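Local coordinates for lipoprotein (Mycoplasma mycoides subsp. capri, PDB 7ADK) that is probably a surface-anchored peptidase related to the chymotrypsin-like proteases of the PA clan, at residues S599-Q604 against P710-A715; Y703-D708 against Y794-L799. All coordinates share one frame; numbering follows the deposited sequence.

Contact 1 of 2, residues S599-Q604 against P710-A715; sequences SLLNEQ and PGLTDA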
loop_
_atom_site.group_PDB
_atom_site.type_symbol
_atom_site.label_atom_id
_atom_site.label_comp_id
_atom_site.label_asym_id
_atom_site.label_seq_id
_atom_site.Cartn_x
_atom_site.Cartn_y
_atom_site.Cartn_z
ATOM N N SER B 599 39.027 -6.800 -5.869
ATOM C CA SER B 599 38.921 -5.593 -6.681
ATOM C C SER B 599 37.829 -5.750 -7.732
ATOM O O SER B 599 37.983 -6.564 -8.635
ATOM C CB SER B 599 40.253 -5.391 -7.382
ATOM O OG SER B 599 40.207 -4.313 -8.288
ATOM N N LEU B 600 36.750 -4.967 -7.686
ATOM C CA LEU B 600 35.731 -4.948 -8.751
ATOM C C LEU B 600 36.238 -4.382 -10.097
ATOM O O LEU B 600 35.541 -4.466 -11.099
ATOM C CB LEU B 600 34.487 -4.165 -8.268
ATOM C CG LEU B 600 33.259 -5.028 -7.912
ATOM C CD1 LEU B 600 32.117 -4.106 -7.504
ATOM C CD2 LEU B 600 32.741 -5.868 -9.079
ATOM N N LEU B 601 37.438 -3.795 -10.118
ATOM C CA LEU B 601 38.088 -3.212 -11.297
ATOM C C LEU B 601 38.943 -4.224 -12.088
ATOM O O LEU B 601 39.103 -4.064 -13.300
ATOM C CB LEU B 601 38.934 -2.015 -10.832
ATOM C CG LEU B 601 38.074 -0.835 -10.330
ATOM C CD1 LEU B 601 38.882 0.017 -9.372
ATOM C CD2 LEU B 601 37.598 0.062 -11.472
ATOM N N ASN B 602 39.453 -5.274 -11.439
ATOM C CA ASN B 602 40.124 -6.382 -12.116
ATOM C C ASN B 602 39.137 -7.162 -12.997
ATOM O O ASN B 602 37.978 -7.348 -12.633
ATOM C CB ASN B 602 40.801 -7.316 -11.109
ATOM C CG ASN B 602 41.869 -6.739 -10.204
ATOM O OD1 ASN B 602 42.353 -7.409 -9.312
ATOM N ND2 ASN B 602 42.269 -5.505 -10.367
ATOM N N GLU B 603 39.575 -7.624 -14.165
ATOM C CA GLU B 603 38.651 -8.157 -15.176
ATOM C C GLU B 603 37.998 -9.493 -14.783
ATOM O O GLU B 603 36.829 -9.728 -15.085
ATOM C CB GLU B 603 39.388 -8.261 -16.521
ATOM C CG GLU B 603 38.485 -8.395 -17.755
ATOM C CD GLU B 603 37.498 -7.233 -17.919
ATOM O OE1 GLU B 603 36.425 -7.432 -18.532
ATOM O OE2 GLU B 603 37.776 -6.111 -17.448
ATOM N N GLN B 604 38.715 -10.357 -14.066
ATOM C CA GLN B 604 38.164 -11.616 -13.576
ATOM C C GLN B 604 37.153 -11.424 -12.440
ATOM O O GLN B 604 36.320 -12.297 -12.230
ATOM C CB GLN B 604 39.285 -12.602 -13.200
ATOM C CG GLN B 604 39.946 -12.451 -11.819
ATOM C CD GLN B 604 40.881 -11.257 -11.661
ATOM O OE1 GLN B 604 41.093 -10.454 -12.556
ATOM N NE2 GLN B 604 41.478 -11.092 -10.510
ATOM N N PRO B 710 29.738 -1.464 -17.133
ATOM C CA PRO B 710 28.452 -0.874 -16.793
ATOM C C PRO B 710 28.195 -0.875 -15.288
ATOM O O PRO B 710 28.463 -1.855 -14.596
ATOM C CB PRO B 710 27.382 -1.606 -17.597
ATOM C CG PRO B 710 28.082 -2.860 -18.092
ATOM C CD PRO B 710 29.563 -2.487 -18.141
ATOM N N GLY B 711 27.757 0.270 -14.787
ATOM C CA GLY B 711 27.560 0.582 -13.383
ATOM C C GLY B 711 28.784 0.686 -12.476
ATOM O O GLY B 711 28.589 0.664 -11.261
ATOM N N LEU B 712 30.008 0.838 -12.973
ATOM C CA LEU B 712 31.156 1.272 -12.164
ATOM C C LEU B 712 31.445 2.753 -12.403
ATOM O O LEU B 712 31.465 3.243 -13.540
ATOM C CB LEU B 712 32.435 0.470 -12.436
ATOM C CG LEU B 712 32.406 -1.043 -12.188
ATOM C CD1 LEU B 712 33.842 -1.575 -12.235
ATOM C CD2 LEU B 712 31.840 -1.448 -10.836
ATOM N N THR B 713 31.737 3.494 -11.336
ATOM C CA THR B 713 32.093 4.912 -11.427
ATOM C C THR B 713 33.185 5.346 -10.460
ATOM O O THR B 713 33.459 4.689 -9.465
ATOM C CB THR B 713 30.851 5.814 -11.383
ATOM O OG1 THR B 713 31.210 7.074 -11.878
ATOM C CG2 THR B 713 30.218 6.060 -10.026
ATOM N N ASP B 714 33.830 6.464 -10.766
ATOM C CA ASP B 714 34.688 7.194 -9.834
ATOM C C ASP B 714 33.950 8.495 -9.520
ATOM O O ASP B 714 33.647 9.290 -10.412
ATOM C CB ASP B 714 36.077 7.405 -10.465
ATOM C CG ASP B 714 37.052 8.322 -9.704
ATOM O OD1 ASP B 714 36.669 8.976 -8.717
ATOM O OD2 ASP B 714 38.229 8.417 -10.144
ATOM N N ALA B 715 33.577 8.664 -8.253
ATOM C CA ALA B 715 32.671 9.713 -7.841
ATOM C C ALA B 715 33.222 11.113 -8.093
ATOM O O ALA B 715 32.468 11.965 -8.535
ATOM C CB ALA B 715 32.347 9.544 -6.371
#
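Leu600 and Leu601 together receive the side chain of Leu712, so that a turn packs against a short strand of the mixed sheet in what is probably a PA-clan peptidase fold. Strand 712-714 pairs antiparallel with 737-747, and the turn 599-602 leads into helix 603-606. Ser599 makes no contact with the strand but shapes the turn: its OG accepts weak hydrogen bonds from Leu601 N and Asn602 N, each at 3.4 Å. The same OG is hydrogen-bonded to Asp792 OD1, which also takes Asn602 ND2, fixing the turn to Asp792 at the end of strand 783-792. Leu600 then meets the strand in two ways. Its carbonyl O lies 3.5 Å from Leu712 CD1, a polar atom beside a methyl without a hydrogen bond, while its CD1 approaches Leu712 CD2 at 4.3 Å. Leu600 and Leu712 both rest on Ile747, which extends this apolar patch onto the neighbouring strand. Leu601 reaches in with a single branch, its CD2 lying 4.2 Å from Leu712 CD1; the two side chains meet at a slant. Leu712 has CG anti to its own carbonyl carbon (chi1 -60°), which turns CG toward 599-604; from there CD1 touches both Leu600 O and Leu601 CD2. Asn602 occupies the N-cap position of helix 603-606, though its side chain makes no capping bond. At Glu603, OE2 forms a salt bridge with Lys709 NZ, the nitrogen that is also hydrogen-bonded to Leu601 O.

Contact 2 of 2, residues Y703-D708 against Y794-L799; sequences YRSFID and YDYKNL
Phe706 directs the CE1-CZ end of its ring at two tyrosines, Tyr794 and Tyr796. Against Tyr794 the pair is edge-to-face: the Phe706 edge points at the Tyr794 face, with the planes at 57° and the ring centroids 4.8 Å apart. Phe706 CE1 sits above that face, displaced toward the rim, 3.5 Å from Tyr794 CD2. Tyr796 approaches roughly at right angles, bringing its OH to 3.5 Å from Phe706 CZ and its CE1 to 3.8 Å from Phe706 CE1. The two tyrosines also touch one another, Tyr794 CD2 lying over one face of the Tyr796 ring. With CG anti to the backbone N (chi1 -165°), Tyr794 presents its ring face to Phe706 CE1. The cluster joins two loops beside the mixed sheet of the probable PA-clan peptidase fold, one running into strand 712-714 and the other following strand 783-792. Ser705 OG stands over the centre of one Phe706 face and is hydrogen-bonded to Lys218 NZ; Tyr796 OH is hydrogen-bonded to Asp714 OD2. Within the first loop, Arg704 NH1 donates to Ile707 O at 2.9 Å, with that oxygen near the guanidinium plane. The second loop folds through a type I' turn from Tyr796 to Leu799, entered by an Asx turn in which Asp795 OD1 accepts from Lys797 N at 2.9 Å.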
loop_
_atom_site.group_PDB
_atom_site.type_symbol
_atom_site.label_atom_id
_atom_site.label_comp_id
_atom_site.label_asym_id
_atom_site.label_seq_id
_atom_site.Cartn_x
_atom_site.Cartn_y
_atom_site.Cartn_z
ATOM N N TYR B 703 25.936 8.387 -15.123
ATOM C CA TYR B 703 26.749 8.168 -13.925
ATOM C C TYR B 703 28.014 7.320 -14.148
ATOM O O TYR B 703 28.925 7.377 -13.322
ATOM C CB TYR B 703 25.870 7.535 -12.845
ATOM C CG TYR B 703 24.827 8.439 -12.224
ATOM C CD1 TYR B 703 25.223 9.661 -11.663
ATOM C CD2 TYR B 703 23.486 8.039 -12.131
ATOM C CE1 TYR B 703 24.289 10.498 -11.037
ATOM C CE2 TYR B 703 22.545 8.871 -11.498
ATOM C CZ TYR B 703 22.940 10.109 -10.961
ATOM O OH TYR B 703 22.028 10.935 -10.391
ATOM N N ARG B 704 28.099 6.518 -15.214
ATOM C CA ARG B 704 29.238 5.623 -15.458
ATOM C C ARG B 704 30.522 6.384 -15.789
ATOM O O ARG B 704 30.557 7.194 -16.709
ATOM C CB ARG B 704 28.881 4.643 -16.582
ATOM C CG ARG B 704 29.828 3.440 -16.671
ATOM C CD ARG B 704 29.721 2.735 -18.021
ATOM N NE ARG B 704 28.332 2.428 -18.386
ATOM C CZ ARG B 704 27.925 1.712 -19.412
ATOM N NH1 ARG B 704 28.730 1.062 -20.185
ATOM N NH2 ARG B 704 26.661 1.608 -19.669
ATOM N N SER B 705 31.618 6.024 -15.128
ATOM C CA SER B 705 32.976 6.479 -15.467
ATOM C C SER B 705 33.730 5.442 -16.295
ATOM O O SER B 705 34.317 5.793 -17.317
ATOM C CB SER B 705 33.773 6.845 -14.211
ATOM O OG SER B 705 35.081 7.303 -14.476
ATOM N N PHE B 706 33.761 4.178 -15.861
ATOM C CA PHE B 706 34.555 3.136 -16.507
ATOM C C PHE B 706 33.741 2.471 -17.611
ATOM O O PHE B 706 32.829 1.688 -17.374
ATOM C CB PHE B 706 35.050 2.144 -15.461
ATOM C CG PHE B 706 35.937 2.791 -14.423
ATOM C CD1 PHE B 706 37.231 3.225 -14.761
ATOM C CD2 PHE B 706 35.435 3.034 -13.133
ATOM C CE1 PHE B 706 38.007 3.891 -13.803
ATOM C CE2 PHE B 706 36.226 3.669 -12.170
ATOM C CZ PHE B 706 37.516 4.103 -12.507
ATOM N N ILE B 707 34.039 2.830 -18.847
ATOM C CA ILE B 707 33.103 2.686 -19.957
ATOM C C ILE B 707 32.760 1.243 -20.345
ATOM O O ILE B 707 31.593 0.921 -20.542
ATOM C CB ILE B 707 33.639 3.553 -21.105
ATOM C CG1 ILE B 707 33.460 5.053 -20.777
ATOM C CG2 ILE B 707 33.033 3.196 -22.445
ATOM C CD1 ILE B 707 32.162 5.505 -20.126
ATOM N N ASP B 708 33.736 0.349 -20.379
ATOM C CA ASP B 708 33.533 -1.084 -20.599
ATOM C C ASP B 708 33.084 -1.849 -19.330
ATOM O O ASP B 708 33.119 -3.080 -19.304
ATOM C CB ASP B 708 34.770 -1.690 -21.280
ATOM C CG ASP B 708 36.078 -1.667 -20.482
ATOM O OD1 ASP B 708 36.200 -0.965 -19.460
ATOM O OD2 ASP B 708 37.025 -2.359 -20.908
ATOM N N TYR B 794 42.814 2.818 -9.343
ATOM C CA TYR B 794 42.835 2.771 -10.795
ATOM C C TYR B 794 43.778 3.857 -11.293
ATOM O O TYR B 794 43.828 4.942 -10.699
ATOM C CB TYR B 794 41.430 2.956 -11.372
ATOM C CG TYR B 794 41.340 2.549 -12.823
ATOM C CD1 TYR B 794 41.076 1.211 -13.150
ATOM C CD2 TYR B 794 41.523 3.500 -13.849
ATOM C CE1 TYR B 794 40.967 0.820 -14.493
ATOM C CE2 TYR B 794 41.457 3.105 -15.195
ATOM C CZ TYR B 794 41.169 1.765 -15.521
ATOM O OH TYR B 794 41.117 1.358 -16.810
ATOM N N ASP B 795 44.515 3.588 -12.363
ATOM C CA ASP B 795 45.478 4.517 -12.944
ATOM C C ASP B 795 45.006 4.962 -14.331
ATOM O O ASP B 795 44.720 4.128 -15.190
ATOM C CB ASP B 795 46.852 3.835 -12.967
ATOM C CG ASP B 795 48.007 4.742 -13.393
ATOM O OD1 ASP B 795 47.786 5.773 -14.058
ATOM O OD2 ASP B 795 49.159 4.415 -13.049
ATOM N N TYR B 796 44.938 6.269 -14.554
ATOM C CA TYR B 796 44.485 6.898 -15.791
ATOM C C TYR B 796 45.607 7.279 -16.778
ATOM O O TYR B 796 45.349 8.004 -17.735
ATOM C CB TYR B 796 43.627 8.109 -15.426
ATOM C CG TYR B 796 42.422 7.796 -14.568
ATOM C CD1 TYR B 796 41.311 7.160 -15.142
ATOM C CD2 TYR B 796 42.383 8.188 -13.217
ATOM C CE1 TYR B 796 40.147 6.964 -14.386
ATOM C CE2 TYR B 796 41.222 7.977 -12.454
ATOM C CZ TYR B 796 40.087 7.398 -13.050
ATOM O OH TYR B 796 38.910 7.289 -12.385
ATOM N N LYS B 797 46.855 6.848 -16.564
ATOM C CA LYS B 797 47.981 7.040 -17.499
ATOM C C LYS B 797 48.187 8.516 -17.872
ATOM O O LYS B 797 48.379 8.874 -19.027
ATOM C CB LYS B 797 47.858 6.089 -18.708
ATOM C CG LYS B 797 48.047 4.601 -18.369
ATOM C CD LYS B 797 46.788 3.911 -17.853
ATOM C CE LYS B 797 47.049 2.450 -17.481
ATOM N NZ LYS B 797 45.847 1.836 -16.878
ATOM N N ASN B 798 48.095 9.383 -16.864
ATOM C CA ASN B 798 48.155 10.847 -16.937
ATOM C C ASN B 798 47.035 11.565 -17.728
ATOM O O ASN B 798 47.142 12.769 -17.967
ATOM C CB ASN B 798 49.579 11.327 -17.284
ATOM C CG ASN B 798 50.627 10.847 -16.303
ATOM O OD1 ASN B 798 51.432 9.984 -16.592
ATOM N ND2 ASN B 798 50.641 11.366 -15.106
ATOM N N LEU B 799 45.943 10.896 -18.108
ATOM C CA LEU B 799 44.810 11.517 -18.808
ATOM C C LEU B 799 44.211 12.693 -18.017
ATOM O O LEU B 799 43.898 13.750 -18.565
ATOM C CB LEU B 799 43.750 10.428 -19.029
ATOM C CG LEU B 799 42.523 10.864 -19.836
ATOM C CD1 LEU B 799 42.868 11.012 -21.298
ATOM C CD2 LEU B 799 41.437 9.806 -19.714
#

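In the fold
From the N terminus the segments come in the order 599-604, 703-708, 710-715, 794-799, so the two contacts cross. Contact 1 closes a loop of 105 residues that contains some helix but no strand. Contact 2 starts inside that loop and ends well beyond it, after 85 residues that include strands 712-714, 737-747 and 783-792. Their centres lie 9 Å apart. Segments 703-708 and 710-715 are joined directly, Thr713 OG1 lying 2.7 Å from Tyr703 O in a probable hydrogen bond. Leu805 also connects the contacts, touching both Leu601 and Tyr794. Together they tie the turn leading into helix 603-606 and two loops to one region of the mixed sheet.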